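PDB 5JVV: beta-1,3-glucosyltransferase, which is a fungal carbohydrate-active enzyme, probably of the glycoside hydrolase family 16 type, built as a jelly-roll sandwich of two curved beta-sheets. Local coordinates for residues F104-D109 / G115-I120; N129-H134 / I195-F200; M188-E193 / K237-V242; D23-P26 / H32-S35. All blocks are in the same frame, centred on the assembly; numbering follows the deposited sequence. Where two conformers were deposited one is given.

How the interactions relate
Interaction 1 pairs two neighbouring strands within one sheet of the sandwich and carries an acid-rich strand consistent with family 16, in whose members this strand lines the cleft. Interactions 2 and 3 pack that sheet against the other, with centres about 10 and 9 Å from interaction 1 and about 12 Å from each other. The three touch directly: Asp118 N lies 2.7 Å from Val132 O between adjacent strands, Thr106 OG1 lies 2.9 Å from Gln239 OE1, and Lys196 N lies 2.9 Å from Gln189 O in the second sheet. Interaction 4 is peripheral, its centre about 17 Å from that of interaction 1 and about 25 Å from those of interactions 2 and 3.

Interaction 1 (F104-D109 / G115-I120); sequences FWTVGD and GEIDII
Two consecutive amides converge on one carbonyl: Ile119 N lies 2.9 Å and Ile120 N 3.0 Å from Phe104 O. Both donors sit in the carbonyl plane, but the Ile120 bond, on a lone pair, is nearly straight (166°), whereas the Ile119 bond is bent (137°). Phe104 N answers with a 2.8 Å bond to Ile120 O. The register consequently slips by one residue before the non-hydrogen-bonded pair Trp105-Asp118, which defines a classic beta bulge. With CG opposite the backbone N (chi1 172°), the Phe104 ring runs alongside Ile119, whose CD1 stands over one ring face, 4.1 Å from the centroid, in a CH-pi contact; Ile120 CD1 meets the ring edge. On the other sheet face, Trp105 CB is 3.4 Å from Asp118 OD1. Glu116 reaches the six-membered part of the indole obliquely, OE1 lying 3.5 Å from CE3. Outside partners fix the polar ends: Asp244 takes Trp105 NE1, and Trp111 donates to Glu116 OE2. The bulge probably lets Glu121 return to the face of Glu116 and Asp118. An acid-rich strand with this bulge is characteristic of the laminarinase-like members of glycoside hydrolase family 16, to which this protein probably belongs.

Interaction 2 (N129-H134 / I195-F200); sequences NTMVLH and IKLWFF
This is a purely apolar contact across the interior of the jelly-roll sandwich, where Met131 and Leu133 of one sheet meet Leu197 and Ile195 of the other. Strand 130-134 lies between strands 116-121 and 165-168, while strand 195-201 runs between 184-190 and 224-226. The evidence for face-to-face sheet packing is twofold: no hydrogen bond passes between 129-134 and 195-200, and the closest CA atoms, those of Met131 and Leu197, are 8.2 Å apart, too far for paired strands. All four touching side chains leave their backbones toward the opposing segment, and all are buried. Leu133 and Ile195 meet at an oblique angle through single methyls, Leu133 CD2 lying 3.9 Å from Ile195 CD1. The surroundings are also apolar: Phe226 touches Met131, Leu133 and Leu197, while Met188 packs on both Ile195 and Leu197. Behind the contact, the Leu133 backbone bonds to that of Cys165, which is disulfide-linked to Cys156. Met131 and Leu197 overlap flank to flank, running antiparallel, so one methyl meets a run of atoms. Leu197 CD1 is 3.7 Å from Met131 CG and 3.8 Å from SD, and the bend at chi3 (-75°) then turns Met131 CE away from Leu197.

Interaction 3 (M188-E193 / K237-V242); sequences MQWTDE and KPQKLV
The tight part of this contact is the far rim of the Trp190 indole, where CH2 lies 3.6 Å from both Lys237 O and Gln239 CG. The carbonyl oxygen approaches at the ring edge, in its plane; the glutamine methylene comes in obliquely. Trp190 is carried there by a chi1 of 170°, which swings the ring toward 237-242. Gln239 folds back at chi2 (-76°), and its amide plane stands 82° from the indole. That fold brings NE2 within 2.9 Å of Lys237 O, a nearly straight bond whose donor stands above the carbonyl plane, while OE1 accepts from Thr106 OG1. The other side is loose. Pro238 offers CA at 4.4 Å from Trp190 CH2, and Lys237 extends its chain away into an exposed position. Even the nearest CA atoms, those of Trp190 and Pro238, are 11.0 Å apart, so the contact is made by the indole, reaching from strand 184-190 to the loop that leads into strand 240-247, at the margin of the sandwich. His83 stacks on it, and NE1 bonds to Gly233 O. No hydrogen bond crosses the segments, yet Lys237 O faces both an amide N-H and an aromatic C-H edge. The cohesion therefore probably combines dispersion with a weak electrostatic C-H to oxygen attraction.

Interaction 4 (D23-P26 / H32-S35); sequences DRDP and HYVS
Edge contacts to the Tyr33 ring form the first group. Asp23 O lies in the ring plane, 3.9 Å from Tyr33 CD2, and Asp25 OD1 is also near that plane, 3.7 Å from CE2. Both oxygens thus face aromatic C-H groups, and the Asp25 carboxylate is turned 85° against the ring. Its chi1 of -177° swings the carboxylate away from the amide N and carries it to the tyrosine. Water bridges are the second group. One water donates to Asp23 O at 2.7 Å and accepts from Tyr33 N at 3.0 Å, joining the two backbones where their CA atoms are 6.4 Å apart. Another donates to Asp25 OD1 at 2.7 Å and lies 2.8 Å from Tyr33 OH, linking the far ends of both side chains. Direct bonds to other parts of the chain come third: Asp25 OD2 is held by Thr27 OG1, Gly29 N and Thr246 OG1, which should restrain the carboxylate's rotation. The contact folds the loop between strands 18-20 and 31-33 back onto the second strand; both strands pair with 70-77, 18-20 antiparallel and 31-33 parallel. Tyr33 packs on Arg74, Asp244 and Thr246, and Ser35 then serves as N-cap of helix 36-41.

Interaction 1 (F104-D109 / G115-I120)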
loop_
_atom_site.group_PDB
_atom_site.type_symbol
_atom_site.label_atom_id
_atom_site.label_comp_id
_atom_site.label_asym_id
_atom_site.label_seq_id
_atom_site.Cartn_x
_atom_site.Cartn_y
_atom_site.Cartn_z
ATOM N N PHE A 104 -0.574 0.116 0.737
ATOM C CA PHE A 104 -1.528 1.204 0.908
ATOM C C PHE A 104 -2.718 0.786 0.060
ATOM O O PHE A 104 -2.606 0.637 -1.156
ATOM C CB PHE A 104 -0.935 2.534 0.416
ATOM C CG PHE A 104 -1.920 3.680 0.383
ATOM C CD1 PHE A 104 -2.902 3.820 1.369
ATOM C CD2 PHE A 104 -1.831 4.655 -0.613
ATOM C CE1 PHE A 104 -3.793 4.896 1.341
ATOM C CE2 PHE A 104 -2.729 5.729 -0.661
ATOM C CZ PHE A 104 -3.708 5.849 0.328
ATOM N N TRP A 105 -3.857 0.550 0.699
ATOM C CA TRP A 105 -4.962 -0.090 0.005
ATOM C C TRP A 105 -6.300 0.252 0.648
ATOM O O TRP A 105 -6.344 0.974 1.639
ATOM C CB TRP A 105 -4.727 -1.608 -0.070
ATOM C CG TRP A 105 -4.640 -2.316 1.254
ATOM C CD1 TRP A 105 -3.689 -2.156 2.228
ATOM C CD2 TRP A 105 -5.533 -3.333 1.724
ATOM N NE1 TRP A 105 -3.944 -3.020 3.276
ATOM C CE2 TRP A 105 -5.073 -3.744 2.991
ATOM C CE3 TRP A 105 -6.674 -3.941 1.188
ATOM C CZ2 TRP A 105 -5.724 -4.736 3.739
ATOM C CZ3 TRP A 105 -7.320 -4.918 1.932
ATOM C CH2 TRP A 105 -6.845 -5.305 3.191
ATOM N N THR A 106 -7.389 -0.238 0.060
ATOM C CA THR A 106 -8.723 0.048 0.585
ATOM C C THR A 106 -9.510 -1.239 0.736
ATOM O O THR A 106 -9.355 -2.167 -0.055
ATOM C CB THR A 106 -9.519 1.048 -0.309
ATOM O OG1 THR A 106 -10.131 0.353 -1.405
ATOM C CG2 THR A 106 -8.617 2.179 -0.834
ATOM N N VAL A 107 -10.348 -1.296 1.760
ATOM C CA VAL A 107 -11.113 -2.509 2.011
ATOM C C VAL A 107 -12.482 -2.188 2.607
ATOM O O VAL A 107 -12.647 -1.189 3.311
ATOM C CB VAL A 107 -10.321 -3.453 2.940
ATOM C CG1 VAL A 107 -10.287 -2.922 4.359
ATOM C CG2 VAL A 107 -10.883 -4.871 2.892
ATOM N N GLY A 108 -13.464 -3.037 2.315
ATOM C CA GLY A 108 -14.780 -2.906 2.919
ATOM C C GLY A 108 -14.830 -3.589 4.273
ATOM O O GLY A 108 -13.794 -3.790 4.910
ATOM N N ASP A 109 -16.028 -3.963 4.715
ATOM C CA ASP A 109 -16.190 -4.528 6.054
ATOM C C ASP A 109 -15.812 -6.003 6.127
ATOM O O ASP A 109 -15.614 -6.545 7.214
ATOM C CB ASP A 109 -17.619 -4.318 6.559
ATOM C CG ASP A 109 -17.952 -2.856 6.761
ATOM O OD1 ASP A 109 -18.999 -2.408 6.248
ATOM O OD2 ASP A 109 -17.164 -2.155 7.433
ATOM N N GLY A 115 -13.725 -7.826 -2.458
ATOM C CA GLY A 115 -12.736 -7.192 -3.319
ATOM C C GLY A 115 -11.970 -6.105 -2.582
ATOM O O GLY A 115 -12.179 -5.885 -1.382
ATOM N N GLU A 116 -11.082 -5.420 -3.301
ATOM C CA GLU A 116 -10.232 -4.395 -2.694
ATOM C C GLU A 116 -9.529 -3.578 -3.770
ATOM O O GLU A 116 -9.433 -4.001 -4.931
ATOM C CB GLU A 116 -9.182 -5.043 -1.782
ATOM C CG GLU A 116 -8.120 -5.830 -2.528
ATOM C CD GLU A 116 -7.294 -6.711 -1.618
ATOM O OE1 GLU A 116 -6.139 -6.353 -1.284
ATOM O OE2 GLU A 116 -7.800 -7.774 -1.217
ATOM N N ILE A 117 -9.044 -2.399 -3.378
ATOM C CA ILE A 117 -8.233 -1.566 -4.250
ATOM C C ILE A 117 -6.836 -1.467 -3.652
ATOM O O ILE A 117 -6.676 -0.952 -2.550
ATOM C CB ILE A 117 -8.811 -0.143 -4.368
ATOM C CG1 ILE A 117 -10.244 -0.175 -4.909
ATOM C CG2 ILE A 117 -7.922 0.734 -5.250
ATOM C CD1 ILE A 117 -11.011 1.091 -4.584
ATOM N N ASP A 118 -5.829 -1.974 -4.355
ATOM C CA ASP A 118 -4.460 -1.916 -3.834
ATOM C C ASP A 118 -3.711 -0.826 -4.572
ATOM O O ASP A 118 -3.415 -0.975 -5.762
ATOM C CB ASP A 118 -3.741 -3.261 -4.016
ATOM C CG ASP A 118 -4.484 -4.415 -3.369
ATOM O OD1 ASP A 118 -5.087 -4.206 -2.302
ATOM O OD2 ASP A 118 -4.478 -5.522 -3.936
ATOM N N ILE A 119 -3.435 0.278 -3.873
ATOM C CA ILE A 119 -2.843 1.461 -4.495
ATOM C C ILE A 119 -1.319 1.363 -4.577
ATOM O O ILE A 119 -0.728 1.603 -5.640
ATOM C CB ILE A 119 -3.247 2.734 -3.740
ATOM C CG1 ILE A 119 -4.777 2.874 -3.742
ATOM C CG2 ILE A 119 -2.612 3.970 -4.387
ATOM C CD1 ILE A 119 -5.273 3.981 -2.812
ATOM N N ILE A 120 -0.700 1.021 -3.447
ATOM C CA ILE A 120 0.716 0.686 -3.382
ATOM C C ILE A 120 0.805 -0.713 -2.808
ATOM O O ILE A 120 0.257 -0.992 -1.734
ATOM C CB ILE A 120 1.504 1.629 -2.459
ATOM C CG1 ILE A 120 1.325 3.085 -2.885
ATOM C CG2 ILE A 120 2.989 1.249 -2.471
ATOM C CD1 ILE A 120 1.912 4.081 -1.880
HETATM O O HOH W 1 -13.949 -3.691 -0.740
#

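Interaction 2 (N129-H134 / I195-F200)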
loop_
_atom_site.group_PDB
_atom_site.type_symbol
_atom_site.label_atom_id
_atom_site.label_comp_id
_atom_site.label_asym_id
_atom_site.label_seq_id
_atom_site.Cartn_x
_atom_site.Cartn_y
_atom_site.Cartn_z
ATOM N N ASN A 129 6.048 -0.406 -8.504
ATOM C CA ASN A 129 4.767 -0.638 -7.832
ATOM C C ASN A 129 3.869 -1.599 -8.593
ATOM O O ASN A 129 3.919 -1.665 -9.820
ATOM C CB ASN A 129 4.027 0.689 -7.644
ATOM C CG ASN A 129 2.798 0.563 -6.749
ATOM O OD1 ASN A 129 2.761 -0.270 -5.834
ATOM N ND2 ASN A 129 1.791 1.388 -7.006
ATOM N N THR A 130 3.067 -2.359 -7.854
ATOM C CA THR A 130 1.997 -3.121 -8.493
ATOM C C THR A 130 0.660 -2.670 -7.948
ATOM O O THR A 130 0.348 -2.802 -6.769
ATOM C CB THR A 130 2.148 -4.660 -8.388
ATOM O OG1 THR A 130 2.344 -5.046 -7.023
ATOM C CG2 THR A 130 3.320 -5.141 -9.225
ATOM N N MET A 131 -0.124 -2.082 -8.843
ATOM C CA MET A 131 -1.477 -1.642 -8.520
ATOM C C MET A 131 -2.399 -2.794 -8.865
ATOM O O MET A 131 -2.277 -3.381 -9.941
ATOM C CB MET A 131 -1.848 -0.416 -9.361
ATOM C CG MET A 131 -0.974 0.810 -9.048
ATOM S SD MET A 131 -1.048 2.066 -10.331
ATOM C CE MET A 131 -0.027 1.274 -11.579
ATOM N N VAL A 132 -3.311 -3.135 -7.958
ATOM C CA VAL A 132 -4.183 -4.294 -8.167
ATOM C C VAL A 132 -5.610 -3.963 -7.752
ATOM O O VAL A 132 -5.822 -3.355 -6.701
ATOM C CB VAL A 132 -3.738 -5.507 -7.310
ATOM C CG1 VAL A 132 -4.514 -6.766 -7.714
ATOM C CG2 VAL A 132 -2.244 -5.758 -7.429
ATOM N N LEU A 133 -6.588 -4.355 -8.569
ATOM C CA LEU A 133 -7.969 -4.387 -8.096
ATOM C C LEU A 133 -8.455 -5.828 -8.067
ATOM O O LEU A 133 -8.054 -6.642 -8.903
ATOM C CB LEU A 133 -8.894 -3.562 -8.995
ATOM C CG LEU A 133 -9.185 -2.118 -8.575
ATOM C CD1 LEU A 133 -7.915 -1.280 -8.450
ATOM C CD2 LEU A 133 -10.164 -1.461 -9.549
ATOM N N HIS A 134 -9.302 -6.136 -7.090
ATOM C CA HIS A 134 -10.050 -7.384 -7.074
ATOM C C HIS A 134 -11.503 -6.981 -6.957
ATOM O O HIS A 134 -11.851 -6.190 -6.079
ATOM C CB HIS A 134 -9.669 -8.245 -5.861
ATOM C CG HIS A 134 -8.224 -8.637 -5.816
ATOM N ND1 HIS A 134 -7.731 -9.741 -6.476
ATOM C CD2 HIS A 134 -7.170 -8.082 -5.171
ATOM C CE1 HIS A 134 -6.435 -9.846 -6.245
ATOM N NE2 HIS A 134 -6.070 -8.852 -5.458
ATOM N N ILE A 195 -11.548 3.650 -11.649
ATOM C CA ILE A 195 -10.605 4.076 -10.630
ATOM C C ILE A 195 -9.297 4.360 -11.348
ATOM O O ILE A 195 -8.754 3.493 -12.038
ATOM C CB ILE A 195 -10.418 2.997 -9.545
ATOM C CG1 ILE A 195 -11.658 2.970 -8.650
ATOM C CG2 ILE A 195 -9.181 3.287 -8.704
ATOM C CD1 ILE A 195 -11.867 1.660 -7.953
ATOM N N LYS A 196 -8.808 5.589 -11.220
ATOM C CA LYS A 196 -7.536 5.967 -11.828
ATOM C C LYS A 196 -6.520 6.249 -10.743
ATOM O O LYS A 196 -6.842 6.899 -9.744
ATOM C CB LYS A 196 -7.708 7.197 -12.714
ATOM C CG LYS A 196 -8.483 6.918 -13.989
ATOM C CD LYS A 196 -8.746 8.212 -14.757
ATOM C CE LYS A 196 -9.519 7.953 -16.038
ATOM N NZ LYS A 196 -9.753 9.229 -16.805
ATOM N N LEU A 197 -5.300 5.753 -10.935
ATOM C CA LEU A 197 -4.222 5.959 -9.964
ATOM C C LEU A 197 -3.040 6.667 -10.619
ATOM O O LEU A 197 -2.645 6.306 -11.731
ATOM C CB LEU A 197 -3.762 4.625 -9.372
ATOM C CG LEU A 197 -4.842 3.763 -8.717
ATOM C CD1 LEU A 197 -4.266 2.408 -8.303
ATOM C CD2 LEU A 197 -5.407 4.478 -7.505
ATOM N N TRP A 198 -2.490 7.671 -9.932
ATOM C CA TRP A 198 -1.311 8.385 -10.411
ATOM C C TRP A 198 -0.212 8.336 -9.359
ATOM O O TRP A 198 -0.491 8.319 -8.159
ATOM C CB TRP A 198 -1.611 9.867 -10.660
ATOM C CG TRP A 198 -2.561 10.222 -11.775
ATOM C CD1 TRP A 198 -2.232 10.641 -13.044
ATOM C CD2 TRP A 198 -3.992 10.272 -11.698
ATOM N NE1 TRP A 198 -3.375 10.916 -13.762
ATOM C CE2 TRP A 198 -4.468 10.695 -12.961
ATOM C CE3 TRP A 198 -4.920 9.980 -10.690
ATOM C CZ2 TRP A 198 -5.826 10.851 -13.234
ATOM C CZ3 TRP A 198 -6.271 10.134 -10.965
ATOM C CH2 TRP A 198 -6.712 10.563 -12.232
ATOM N N PHE A 199 1.038 8.328 -9.816
ATOM C CA PHE A 199 2.177 8.560 -8.937
ATOM C C PHE A 199 2.931 9.774 -9.458
ATOM O O PHE A 199 3.298 9.813 -10.635
ATOM C CB PHE A 199 3.102 7.344 -8.873
ATOM C CG PHE A 199 4.479 7.665 -8.356
ATOM C CD1 PHE A 199 4.656 8.244 -7.101
ATOM C CD2 PHE A 199 5.600 7.401 -9.133
ATOM C CE1 PHE A 199 5.932 8.544 -6.627
ATOM C CE2 PHE A 199 6.881 7.705 -8.665
ATOM C CZ PHE A 199 7.042 8.271 -7.420
ATOM N N PHE A 200 3.130 10.765 -8.588
ATOM C CA PHE A 200 3.886 11.969 -8.926
ATOM C C PHE A 200 5.129 12.011 -8.066
ATOM O O PHE A 200 5.031 12.190 -6.850
ATOM C CB PHE A 200 3.059 13.217 -8.652
ATOM C CG PHE A 200 1.707 13.206 -9.310
ATOM C CD1 PHE A 200 1.594 13.296 -10.687
ATOM C CD2 PHE A 200 0.548 13.121 -8.544
ATOM C CE1 PHE A 200 0.350 13.286 -11.290
ATOM C CE2 PHE A 200 -0.696 13.121 -9.133
ATOM C CZ PHE A 200 -0.800 13.204 -10.509
#

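Interaction 3 (M188-E193 / K237-V242)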
loop_
_atom_site.group_PDB
_atom_site.type_symbol
_atom_site.label_atom_id
_atom_site.label_comp_id
_atom_site.label_asym_id
_atom_site.label_seq_id
_atom_site.Cartn_x
_atom_site.Cartn_y
_atom_site.Cartn_z
ATOM N N MET A 188 -5.669 8.898 -6.123
ATOM C CA MET A 188 -6.726 8.063 -6.684
ATOM C C MET A 188 -7.945 8.908 -7.006
ATOM O O MET A 188 -8.405 9.677 -6.160
ATOM C CB MET A 188 -7.135 6.971 -5.694
ATOM C CG MET A 188 -8.346 6.186 -6.190
ATOM S SD MET A 188 -8.790 4.749 -5.193
ATOM C CE MET A 188 -9.116 5.506 -3.606
ATOM N N GLN A 189 -8.462 8.766 -8.227
ATOM C CA GLN A 189 -9.783 9.284 -8.564
ATOM C C GLN A 189 -10.729 8.103 -8.739
ATOM O O GLN A 189 -10.445 7.187 -9.512
ATOM C CB GLN A 189 -9.755 10.091 -9.854
ATOM C CG GLN A 189 -11.102 10.727 -10.186
ATOM C CD GLN A 189 -11.125 11.388 -11.551
ATOM O OE1 GLN A 189 -10.301 11.087 -12.413
ATOM N NE2 GLN A 189 -12.077 12.293 -11.752
ATOM N N TRP A 190 -11.848 8.131 -8.021
ATOM C CA TRP A 190 -12.812 7.025 -8.033
ATOM C C TRP A 190 -14.180 7.557 -8.464
ATOM O O TRP A 190 -14.763 8.403 -7.780
ATOM C CB TRP A 190 -12.849 6.417 -6.623
ATOM C CG TRP A 190 -13.934 5.411 -6.288
ATOM C CD1 TRP A 190 -14.818 4.804 -7.139
ATOM C CD2 TRP A 190 -14.221 4.900 -4.980
ATOM N NE1 TRP A 190 -15.638 3.948 -6.430
ATOM C CE2 TRP A 190 -15.294 3.997 -5.103
ATOM C CE3 TRP A 190 -13.674 5.126 -3.715
ATOM C CZ2 TRP A 190 -15.831 3.324 -4.009
ATOM C CZ3 TRP A 190 -14.200 4.453 -2.627
ATOM C CH2 TRP A 190 -15.273 3.565 -2.780
ATOM N N THR A 191 -14.669 7.085 -9.612
ATOM C CA THR A 191 -16.000 7.452 -10.114
ATOM C C THR A 191 -16.772 6.169 -10.368
ATOM O O THR A 191 -16.229 5.094 -10.161
ATOM C CB THR A 191 -15.928 8.251 -11.430
ATOM O OG1 THR A 191 -15.508 7.387 -12.496
ATOM C CG2 THR A 191 -14.968 9.415 -11.308
ATOM N N ASP A 192 -18.023 6.265 -10.811
ATOM C CA ASP A 192 -18.791 5.056 -11.093
ATOM C C ASP A 192 -18.069 4.213 -12.136
ATOM O O ASP A 192 -18.031 2.983 -12.043
ATOM C CB ASP A 192 -20.181 5.404 -11.639
ATOM C CG ASP A 192 -21.196 5.708 -10.550
ATOM O OD1 ASP A 192 -20.934 5.411 -9.368
ATOM O OD2 ASP A 192 -22.280 6.236 -10.891
ATOM N N GLU A 193 -17.490 4.880 -13.125
ATOM C CA GLU A 193 -16.962 4.190 -14.296
ATOM C C GLU A 193 -15.544 3.667 -14.121
ATOM O O GLU A 193 -15.168 2.670 -14.743
ATOM C CB GLU A 193 -17.024 5.115 -15.506
ATOM C CG GLU A 193 -18.446 5.405 -15.950
ATOM C CD GLU A 193 -18.566 6.677 -16.770
ATOM O OE1 GLU A 193 -17.532 7.327 -17.038
ATOM O OE2 GLU A 193 -19.705 7.029 -17.143
ATOM N N LYS A 237 -18.281 -0.644 -2.209
ATOM C CA LYS A 237 -18.963 0.126 -1.216
ATOM C C LYS A 237 -18.010 1.115 -0.534
ATOM O O LYS A 237 -16.888 1.050 -0.800
ATOM C CB LYS A 237 -19.569 -0.799 -0.233
ATOM C CG LYS A 237 -20.631 -1.520 -0.963
ATOM C CD LYS A 237 -21.252 -2.555 -0.157
ATOM C CE LYS A 237 -22.447 -3.065 -0.896
ATOM N NZ LYS A 237 -22.886 -3.922 0.149
ATOM N N PRO A 238 -18.484 1.992 0.324
ATOM C CA PRO A 238 -17.523 2.894 0.974
ATOM C C PRO A 238 -16.367 2.095 1.601
ATOM O O PRO A 238 -16.599 1.023 2.171
ATOM C CB PRO A 238 -18.372 3.592 2.042
ATOM C CG PRO A 238 -19.763 3.601 1.451
ATOM C CD PRO A 238 -19.877 2.286 0.726
ATOM N N GLN A 239 -15.136 2.594 1.450
ATOM C CA GLN A 239 -13.937 1.823 1.783
ATOM C C GLN A 239 -13.184 2.465 2.928
ATOM O O GLN A 239 -13.157 3.682 3.040
ATOM C CB GLN A 239 -12.979 1.793 0.581
ATOM C CG GLN A 239 -13.546 1.144 -0.675
ATOM C CD GLN A 239 -13.571 -0.359 -0.576
ATOM O OE1 GLN A 239 -12.528 -1.014 -0.626
ATOM N NE2 GLN A 239 -14.770 -0.926 -0.421
ATOM N N LYS A 240 -12.552 1.646 3.755
ATOM C CA LYS A 240 -11.561 2.146 4.702
ATOM C C LYS A 240 -10.216 2.196 3.999
ATOM O O LYS A 240 -9.893 1.290 3.226
ATOM C CB LYS A 240 -11.451 1.205 5.895
ATOM C CG LYS A 240 -12.680 1.181 6.778
ATOM C CD LYS A 240 -12.501 0.191 7.915
ATOM C CE LYS A 240 -12.346 -1.229 7.391
ATOM N NZ LYS A 240 -12.637 -2.252 8.449
ATOM N N LEU A 241 -9.438 3.240 4.274
ATOM C CA LEU A 241 -8.054 3.321 3.805
ATOM C C LEU A 241 -7.141 2.604 4.791
ATOM O O LEU A 241 -7.310 2.729 6.008
ATOM C CB LEU A 241 -7.622 4.781 3.673
ATOM C CG LEU A 241 -8.423 5.620 2.674
ATOM C CD1 LEU A 241 -8.008 7.089 2.712
ATOM C CD2 LEU A 241 -8.245 5.059 1.283
ATOM N N VAL A 242 -6.168 1.861 4.269
ATOM C CA VAL A 242 -5.298 1.044 5.111
ATOM C C VAL A 242 -3.838 1.229 4.730
ATOM O O VAL A 242 -3.486 1.204 3.549
ATOM C CB VAL A 242 -5.632 -0.465 4.981
ATOM C CG1 VAL A 242 -4.786 -1.291 5.957
ATOM C CG2 VAL A 242 -7.123 -0.723 5.219
#

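Interaction 4 (D23-P26 / H32-S35)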
loop_
_atom_site.group_PDB
_atom_site.type_symbol
_atom_site.label_atom_id
_atom_site.label_comp_id
_atom_site.label_asym_id
_atom_site.label_seq_id
_atom_site.Cartn_x
_atom_site.Cartn_y
_atom_site.Cartn_z
ATOM N N ASP A 23 -4.910 -7.786 15.549
ATOM C CA ASP A 23 -5.164 -9.225 15.551
ATOM C C ASP A 23 -4.185 -9.960 14.636
ATOM O O ASP A 23 -3.301 -9.340 14.030
ATOM C CB ASP A 23 -6.597 -9.502 15.112
ATOM C CG ASP A 23 -7.612 -9.035 16.129
ATOM O OD1 ASP A 23 -7.340 -9.166 17.341
ATOM O OD2 ASP A 23 -8.677 -8.533 15.714
ATOM N N ARG A 24 -4.344 -11.279 14.540
ATOM C CA ARG A 24 -3.500 -12.076 13.655
ATOM C C ARG A 24 -3.676 -11.591 12.228
ATOM O O ARG A 24 -4.779 -11.224 11.816
ATOM C CB ARG A 24 -3.847 -13.567 13.742
ATOM C CG ARG A 24 -3.511 -14.216 15.070
ATOM C CD ARG A 24 -3.708 -15.725 14.988
ATOM N NE ARG A 24 -4.088 -16.289 16.280
ATOM C CZ ARG A 24 -5.345 -16.429 16.689
ATOM N NH1 ARG A 24 -6.344 -16.050 15.900
ATOM N NH2 ARG A 24 -5.608 -16.946 17.883
ATOM N N ASP A 25 -2.579 -11.573 11.477
ATOM C CA ASP A 25 -2.614 -11.070 10.102
ATOM C C ASP A 25 -3.562 -11.873 9.212
ATOM O O ASP A 25 -3.407 -13.088 9.087
ATOM C CB ASP A 25 -1.213 -11.118 9.502
ATOM C CG ASP A 25 -1.162 -10.533 8.108
ATOM O OD1 ASP A 25 -2.028 -9.695 7.790
ATOM O OD2 ASP A 25 -0.268 -10.914 7.321
ATOM N N PRO A 26 -4.540 -11.199 8.577
ATOM C CA PRO A 26 -5.406 -11.939 7.648
ATOM C C PRO A 26 -4.631 -12.570 6.486
ATOM O O PRO A 26 -5.068 -13.602 5.962
ATOM C CB PRO A 26 -6.358 -10.858 7.139
ATOM C CG PRO A 26 -6.439 -9.892 8.285
ATOM C CD PRO A 26 -5.024 -9.822 8.791
ATOM N N HIS A 32 3.599 -9.247 13.902
ATOM C CA HIS A 32 2.889 -9.077 15.156
ATOM C C HIS A 32 2.343 -7.657 15.156
ATOM O O HIS A 32 3.044 -6.700 15.498
ATOM C CB HIS A 32 3.844 -9.299 16.327
ATOM C CG HIS A 32 3.177 -9.389 17.668
ATOM N ND1 HIS A 32 1.854 -9.066 17.877
ATOM C CD2 HIS A 32 3.664 -9.781 18.870
ATOM C CE1 HIS A 32 1.556 -9.249 19.151
ATOM N NE2 HIS A 32 2.634 -9.683 19.775
ATOM N N TYR A 33 1.091 -7.523 14.751
ATOM C CA TYR A 33 0.458 -6.216 14.698
ATOM C C TYR A 33 0.126 -5.774 16.121
ATOM O O TYR A 33 -0.482 -6.532 16.888
ATOM C CB TYR A 33 -0.804 -6.298 13.861
ATOM C CG TYR A 33 -0.578 -6.249 12.365
ATOM C CD1 TYR A 33 0.365 -5.394 11.797
ATOM C CD2 TYR A 33 -1.331 -7.047 11.514
ATOM C CE1 TYR A 33 0.537 -5.340 10.413
ATOM C CE2 TYR A 33 -1.157 -7.004 10.140
ATOM C CZ TYR A 33 -0.223 -6.146 9.599
ATOM O OH TYR A 33 -0.069 -6.091 8.228
ATOM N N VAL A 34 0.518 -4.554 16.474
ATOM C CA VAL A 34 0.347 -4.064 17.850
ATOM C C VAL A 34 -0.498 -2.791 17.940
ATOM O O VAL A 34 -0.690 -2.078 16.953
ATOM C CB VAL A 34 1.694 -3.838 18.551
ATOM C CG1 VAL A 34 2.464 -5.151 18.642
ATOM C CG2 VAL A 34 2.513 -2.775 17.818
ATOM N N SER A 35 -1.004 -2.515 19.142
ATOM C CA SER A 35 -1.845 -1.348 19.383
ATOM C C SER A 35 -1.020 -0.082 19.286
ATOM O O SER A 35 0.216 -0.133 19.312
ATOM C CB SER A 35 -2.490 -1.423 20.761
ATOM O OG SER A 35 -1.501 -1.318 21.775
HETATM O O HOH W 2 -0.693 -9.897 14.488
HETATM O O HOH W 3 -2.060 -7.197 6.656
#